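Long-range contact in putative thiol-disulfide isomerase or thioredoxin (Salmonella enterica subsp. enterica serovar Typhimurium, PDB 3L9V), which probably catalyses thiol-disulfide exchange, forming or rearranging disulfide bonds in other proteins as a thioredoxin-fold relative of DsbA: residues A[3-12]-A[152-162]. Numbering follows the deposited sequence.
Sequences AEWESITPPV and RGRYHINNAAF
Glu6 and His156 are joined three times over, as the hydrogen-bonded pair between the short antiparallel strands 5-7 and 155-157. Glu6 N donates to His156 O (3.0 Å), and His156 N returns a bond to Glu6 O (2.8 Å). Their side chains run side by side on one face of the sheet, where His156 ND1 gives its hydrogen to Glu6 OE1 at 3.1 Å. Glu6 CG sits between backbone N and carbonyl carbon (chi1 53°) and the chain then runs extended, bringing OE1 alongside the imidazole. That oxygen lies almost in the ring plane, yet ND1 approaches from above the carboxylate plane; a salt bridge from Arg144 grips OE1 as well. Asn158 N to Glu4 O and Ile8 N to Arg154 O (2.7 Å) continue the pairing at either end. Beyond the cis peptide before Pro10 the chain comes back, and Val12 N meets a lone pair of Gly153 O at 2.8 Å. On the other face, the edge of the Tyr155 ring turns to the face of the six-membered ring of Trp5, centroids 4.9 Å apart and planes at 73°, with Tyr155 CD1 nearest Trp5 CZ3. Asn158 OD1 accepts from Ala160 N, forming an Asx turn. Strand 5-7 edges the thioredoxin-fold sheet, with 155-157 between it and 148-151; Ile157 packs on helix 167-182, while His156 stacks on Tyr150.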
ATOM      1  N   ALA A   3       7.301 -11.921 -17.313  1.00 42.84           N
ATOM      2  CA  ALA A   3       7.853 -12.166 -15.993  1.00 41.66           C
ATOM      3  C   ALA A   3       9.041 -11.272 -15.655  1.00 54.81           C
ATOM      4  O   ALA A   3      10.170 -11.771 -15.606  1.00 68.72           O
ATOM      5  CB  ALA A   3       8.249 -13.623 -15.870  1.00 46.11           C
ATOM      6  N   GLU A   4       8.811  -9.982 -15.381  1.00 41.25           N
ATOM      7  CA  GLU A   4       9.948  -9.047 -15.261  1.00 34.18           C
ATOM      8  C   GLU A   4      10.036  -8.146 -14.013  1.00 31.90           C
ATOM      9  O   GLU A   4       9.042  -7.793 -13.389  1.00 33.67           O
ATOM     10  CB  GLU A   4      10.092  -8.236 -16.543  1.00 35.58           C
ATOM     11  CG  GLU A   4      11.141  -7.153 -16.600  1.00 40.67           C
ATOM     12  CD  GLU A   4      11.910  -7.234 -17.919  1.00 56.78           C
ATOM     13  OE1 GLU A   4      12.030  -8.360 -18.455  1.00 54.77           O
ATOM     14  OE2 GLU A   4      12.380  -6.191 -18.426  1.00 63.23           O
ATOM     15  N   TRP A   5      11.272  -7.780 -13.693  1.00 25.71           N
ATOM     16  CA  TRP A   5      11.654  -7.209 -12.409  1.00 34.25           C
ATOM     17  C   TRP A   5      13.077  -6.678 -12.582  1.00 36.66           C
ATOM     18  O   TRP A   5      13.795  -7.088 -13.500  1.00 30.11           O
ATOM     19  CB  TRP A   5      11.611  -8.285 -11.297  1.00 28.80           C
ATOM     20  CG  TRP A   5      12.478  -9.532 -11.588  1.00 29.32           C
ATOM     21  CD1 TRP A   5      12.077 -10.713 -12.170  1.00 28.24           C
ATOM     22  CD2 TRP A   5      13.880  -9.679 -11.325  1.00 29.04           C
ATOM     23  NE1 TRP A   5      13.147 -11.575 -12.279  1.00 30.58           N
ATOM     24  CE2 TRP A   5      14.261 -10.963 -11.762  1.00 26.73           C
ATOM     25  CE3 TRP A   5      14.851  -8.839 -10.767  1.00 36.84           C
ATOM     26  CZ2 TRP A   5      15.569 -11.427 -11.663  1.00 39.25           C
ATOM     27  CZ3 TRP A   5      16.154  -9.310 -10.652  1.00 39.64           C
ATOM     28  CH2 TRP A   5      16.499 -10.594 -11.102  1.00 41.30           C
ATOM     29  N   GLU A   6      13.477  -5.760 -11.711  1.00 34.90           N
ATOM     30  CA  GLU A   6      14.811  -5.183 -11.764  1.00 39.07           C
ATOM     31  C   GLU A   6      15.326  -5.111 -10.337  1.00 41.32           C
ATOM     32  O   GLU A   6      14.551  -4.866  -9.409  1.00 33.89           O
ATOM     33  CB  GLU A   6      14.770  -3.775 -12.379  1.00 43.06           C
ATOM     34  CG  GLU A   6      13.765  -2.849 -11.689  1.00 59.64           C
ATOM     35  CD  GLU A   6      13.648  -1.474 -12.342  1.00 73.27           C
ATOM     36  OE1 GLU A   6      13.134  -0.550 -11.676  1.00 72.93           O
ATOM     37  OE2 GLU A   6      14.066  -1.313 -13.511  1.00 79.53           O
ATOM     38  N   SER A   7      16.621  -5.371 -10.161  1.00 34.06           N
ATOM     39  CA  SER A   7      17.269  -5.209  -8.870  1.00 34.43           C
ATOM     40  C   SER A   7      17.280  -3.738  -8.547  1.00 34.68           C
ATOM     41  O   SER A   7      17.598  -2.931  -9.406  1.00 35.24           O
ATOM     42  CB  SER A   7      18.725  -5.666  -8.945  1.00 39.33           C
ATOM     43  OG  SER A   7      18.821  -7.054  -9.179  1.00 49.93           O
ATOM     44  N   ILE A   8      16.963  -3.376  -7.310  1.00 32.63           N
ATOM     45  CA  ILE A   8      17.170  -1.998  -6.914  1.00 32.19           C
ATOM     46  C   ILE A   8      18.554  -1.813  -6.293  1.00 35.93           C
ATOM     47  O   ILE A   8      19.116  -2.726  -5.680  1.00 32.62           O
ATOM     48  CB  ILE A   8      16.071  -1.465  -5.953  1.00 39.75           C
ATOM     49  CG1 ILE A   8      16.119  -2.210  -4.615  1.00 32.25           C
ATOM     50  CG2 ILE A   8      14.700  -1.540  -6.635  1.00 34.50           C
ATOM     51  CD1 ILE A   8      15.295  -1.575  -3.532  1.00 38.69           C
ATOM     52  N   THR A   9      19.091  -0.615  -6.466  1.00 36.21           N
ATOM     53  CA  THR A   9      20.379  -0.274  -5.892  1.00 47.35           C
ATOM     54  C   THR A   9      20.274   1.093  -5.235  1.00 41.59           C
ATOM     55  O   THR A   9      19.901   2.061  -5.884  1.00 45.48           O
ATOM     56  CB  THR A   9      21.470  -0.214  -6.974  1.00 56.26           C
ATOM     57  OG1 THR A   9      21.048   0.677  -8.010  1.00 62.61           O
ATOM     58  CG2 THR A   9      21.709  -1.592  -7.576  1.00 57.69           C
ATOM     59  N   PRO A  10      20.628   1.179  -3.950  1.00 44.09           N
ATOM     60  CA  PRO A  10      21.122   0.044  -3.178  1.00 44.75           C
ATOM     61  C   PRO A  10      19.934  -0.725  -2.633  1.00 45.73           C
ATOM     62  O   PRO A  10      18.850  -0.154  -2.563  1.00 52.09           O
ATOM     63  CB  PRO A  10      21.869   0.713  -2.012  1.00 44.84           C
ATOM     64  CG  PRO A  10      21.659   2.207  -2.182  1.00 46.38           C
ATOM     65  CD  PRO A  10      20.529   2.388  -3.123  1.00 45.81           C
ATOM     66  N   PRO A  11      20.134  -1.991  -2.253  1.00 43.35           N
ATOM     67  CA  PRO A  11      19.102  -2.811  -1.610  1.00 43.91           C
ATOM     68  C   PRO A  11      18.662  -2.196  -0.282  1.00 41.11           C
ATOM     69  O   PRO A  11      19.345  -1.325   0.251  1.00 42.09           O
ATOM     70  CB  PRO A  11      19.820  -4.134  -1.357  1.00 45.44           C
ATOM     71  CG  PRO A  11      20.910  -4.173  -2.380  1.00 45.76           C
ATOM     72  CD  PRO A  11      21.357  -2.759  -2.530  1.00 44.53           C
ATOM     73  N   VAL A  12      17.512  -2.621   0.220  1.00 32.72           N
ATOM     74  CA  VAL A  12      17.053  -2.197   1.535  1.00 30.61           C
ATOM     75  C   VAL A  12      17.294  -3.340   2.497  1.00 30.97           C
ATOM     76  O   VAL A  12      16.833  -4.460   2.260  1.00 29.26           O
ATOM     77  CB  VAL A  12      15.549  -1.844   1.510  1.00 35.31           C
ATOM     78  CG1 VAL A  12      15.054  -1.388   2.918  1.00 25.67           C
ATOM     79  CG2 VAL A  12      15.300  -0.786   0.464  1.00 27.01           C
ATOM     80  N   ARG A 152      11.829  -8.772  -0.990  1.00 32.94           N
ATOM     81  CA  ARG A 152      13.016  -8.873  -0.118  1.00 28.47           C
ATOM     82  C   ARG A 152      13.963  -7.687  -0.138  1.00 33.54           C
ATOM     83  O   ARG A 152      15.177  -7.827   0.032  1.00 45.04           O
ATOM     84  CB  ARG A 152      13.776 -10.170  -0.400  1.00 32.70           C
ATOM     85  CG  ARG A 152      12.964 -11.410  -0.012  1.00 45.47           C
ATOM     86  CD  ARG A 152      13.298 -12.642  -0.847  1.00 53.21           C
ATOM     87  NE  ARG A 152      14.600 -13.224  -0.534  1.00 61.88           N
ATOM     88  CZ  ARG A 152      15.143 -14.246  -1.194  1.00 67.85           C
ATOM     89  NH1 ARG A 152      16.338 -14.704  -0.840  1.00 72.76           N
ATOM     90  NH2 ARG A 152      14.496 -14.812  -2.211  1.00 61.72           N
ATOM     91  N   GLY A 153      13.412  -6.508  -0.330  1.00 28.71           N
ATOM     92  CA  GLY A 153      14.217  -5.312  -0.332  1.00 29.86           C
ATOM     93  C   GLY A 153      15.194  -5.210  -1.484  1.00 37.78           C
ATOM     94  O   GLY A 153      16.063  -4.325  -1.466  1.00 38.20           O
ATOM     95  N   ARG A 154      15.077  -6.087  -2.484  1.00 32.80           N
ATOM     96  CA  ARG A 154      16.013  -6.003  -3.613  1.00 41.26           C
ATOM     97  C   ARG A 154      15.423  -6.002  -5.023  1.00 36.55           C
ATOM     98  O   ARG A 154      16.072  -5.532  -5.947  1.00 42.24           O
ATOM     99  CB  ARG A 154      17.133  -7.047  -3.513  1.00 45.84           C
ATOM    100  CG  ARG A 154      16.823  -8.259  -2.653  1.00 56.76           C
ATOM    101  CD  ARG A 154      17.961  -9.269  -2.744  1.00 58.31           C
ATOM    102  NE  ARG A 154      17.712 -10.491  -1.986  1.00 59.62           N
ATOM    103  CZ  ARG A 154      18.401 -11.617  -2.159  1.00 61.59           C
ATOM    104  NH1 ARG A 154      19.362 -11.661  -3.067  1.00 60.04           N
ATOM    105  NH2 ARG A 154      18.132 -12.697  -1.437  1.00 63.22           N
ATOM    106  N   TYR A 155      14.216  -6.520  -5.200  1.00 33.46           N
ATOM    107  CA  TYR A 155      13.649  -6.639  -6.549  1.00 29.83           C
ATOM    108  C   TYR A 155      12.404  -5.778  -6.674  1.00 29.64           C
ATOM    109  O   TYR A 155      11.495  -5.882  -5.845  1.00 30.39           O
ATOM    110  CB  TYR A 155      13.293  -8.094  -6.874  1.00 24.68           C
ATOM    111  CG  TYR A 155      14.386  -9.095  -6.564  1.00 32.00           C
ATOM    112  CD1 TYR A 155      15.585  -9.100  -7.279  1.00 35.03           C
ATOM    113  CD2 TYR A 155      14.213 -10.050  -5.571  1.00 30.44           C
ATOM    114  CE1 TYR A 155      16.589 -10.030  -6.997  1.00 29.69           C
ATOM    115  CE2 TYR A 155      15.207 -10.976  -5.280  1.00 35.48           C
ATOM    116  CZ  TYR A 155      16.391 -10.955  -5.996  1.00 38.51           C
ATOM    117  OH  TYR A 155      17.370 -11.865  -5.707  1.00 40.96           O
ATOM    118  N   HIS A 156      12.392  -4.911  -7.682  1.00 25.91           N
ATOM    119  CA  HIS A 156      11.222  -4.103  -8.030  1.00 29.37           C
ATOM    120  C   HIS A 156      10.469  -4.781  -9.173  1.00 28.35           C
ATOM    121  O   HIS A 156      11.025  -5.004 -10.238  1.00 33.20           O
ATOM    122  CB  HIS A 156      11.638  -2.687  -8.439  1.00 28.43           C
ATOM    123  CG  HIS A 156      10.497  -1.829  -8.903  1.00 34.04           C
ATOM    124  ND1 HIS A 156      10.574  -1.037 -10.035  1.00 37.28           N
ATOM    125  CD2 HIS A 156       9.259  -1.635  -8.401  1.00 33.44           C
ATOM    126  CE1 HIS A 156       9.437  -0.388 -10.197  1.00 32.72           C
ATOM    127  NE2 HIS A 156       8.612  -0.742  -9.222  1.00 31.83           N
ATOM    128  N   ILE A 157       9.218  -5.143  -8.941  1.00 21.59           N
ATOM    129  CA  ILE A 157       8.447  -5.804  -9.981  1.00 26.74           C
ATOM    130  C   ILE A 157       8.141  -4.785 -11.085  1.00 25.76           C
ATOM    131  O   ILE A 157       7.810  -3.647 -10.800  1.00 22.93           O
ATOM    132  CB  ILE A 157       7.163  -6.458  -9.423  1.00 31.54           C
ATOM    133  CG1 ILE A 157       7.509  -7.460  -8.299  1.00 29.70           C
ATOM    134  CG2 ILE A 157       6.347  -7.107 -10.567  1.00 29.60           C
ATOM    135  CD1 ILE A 157       8.283  -8.752  -8.772  1.00 18.57           C
ATOM    136  N   ASN A 158       8.284  -5.191 -12.348  1.00 24.26           N
ATOM    137  CA  ASN A 158       7.941  -4.300 -13.454  1.00 21.92           C
ATOM    138  C   ASN A 158       6.470  -4.479 -13.870  1.00 23.87           C
ATOM    139  O   ASN A 158       6.157  -5.385 -14.631  1.00 25.79           O
ATOM    140  CB  ASN A 158       8.871  -4.551 -14.660  1.00 27.77           C
ATOM    141  CG  ASN A 158       8.603  -3.587 -15.813  1.00 27.17           C
ATOM    142  OD1 ASN A 158       7.641  -2.836 -15.781  1.00 29.35           O
ATOM    143  ND2 ASN A 158       9.458  -3.611 -16.830  1.00 24.21           N
ATOM    144  N   ASN A 159       5.568  -3.629 -13.380  1.00 25.92           N
ATOM    145  CA  ASN A 159       4.135  -3.808 -13.677  1.00 21.11           C
ATOM    146  C   ASN A 159       3.894  -3.872 -15.194  1.00 24.96           C
ATOM    147  O   ASN A 159       2.959  -4.502 -15.683  1.00 26.48           O
ATOM    148  CB  ASN A 159       3.313  -2.632 -13.140  1.00 20.98           C
ATOM    149  CG  ASN A 159       3.472  -2.420 -11.622  1.00 27.47           C
ATOM    150  OD1 ASN A 159       3.720  -3.358 -10.872  1.00 21.40           O
ATOM    151  ND2 ASN A 159       3.328  -1.176 -11.186  1.00 28.69           N
ATOM    152  N   ALA A 160       4.727  -3.174 -15.939  1.00 26.65           N
ATOM    153  CA  ALA A 160       4.427  -2.985 -17.346  1.00 29.70           C
ATOM    154  C   ALA A 160       5.044  -4.097 -18.203  1.00 35.08           C
ATOM    155  O   ALA A 160       5.071  -3.993 -19.427  1.00 36.40           O
ATOM    156  CB  ALA A 160       4.882  -1.609 -17.795  1.00 24.99           C
ATOM    157  N   ALA A 161       5.497  -5.175 -17.561  1.00 27.50           N
ATOM    158  CA  ALA A 161       6.116  -6.277 -18.284  1.00 32.63           C
ATOM    159  C   ALA A 161       5.235  -7.532 -18.301  1.00 34.47           C
ATOM    160  O   ALA A 161       5.694  -8.602 -18.680  1.00 36.14           O
ATOM    161  CB  ALA A 161       7.519  -6.594 -17.702  1.00 23.95           C
ATOM    162  N   PHE A 162       3.971  -7.404 -17.897  1.00 24.64           N
ATOM    163  CA  PHE A 162       3.073  -8.559 -17.843  1.00 26.48           C
ATOM    164  C   PHE A 162       2.004  -8.440 -18.923  1.00 32.50           C
ATOM    165  O   PHE A 162       1.573  -7.339 -19.257  1.00 30.10           O
ATOM    166  CB  PHE A 162       2.417  -8.694 -16.458  1.00 23.26           C
ATOM    167  CG  PHE A 162       3.390  -9.064 -15.379  1.00 25.05           C
ATOM    168  CD1 PHE A 162       4.040  -8.089 -14.656  1.00 29.60           C
ATOM    169  CD2 PHE A 162       3.694 -10.384 -15.133  1.00 27.98           C
ATOM    170  CE1 PHE A 162       4.971  -8.425 -13.682  1.00 35.28           C
ATOM    171  CE2 PHE A 162       4.632 -10.730 -14.171  1.00 36.98           C
ATOM    172  CZ  PHE A 162       5.265  -9.749 -13.439  1.00 33.35           C
TER
HETATM  173  O   HOH W   1      16.028  -6.646   3.095  1.00 42.50           O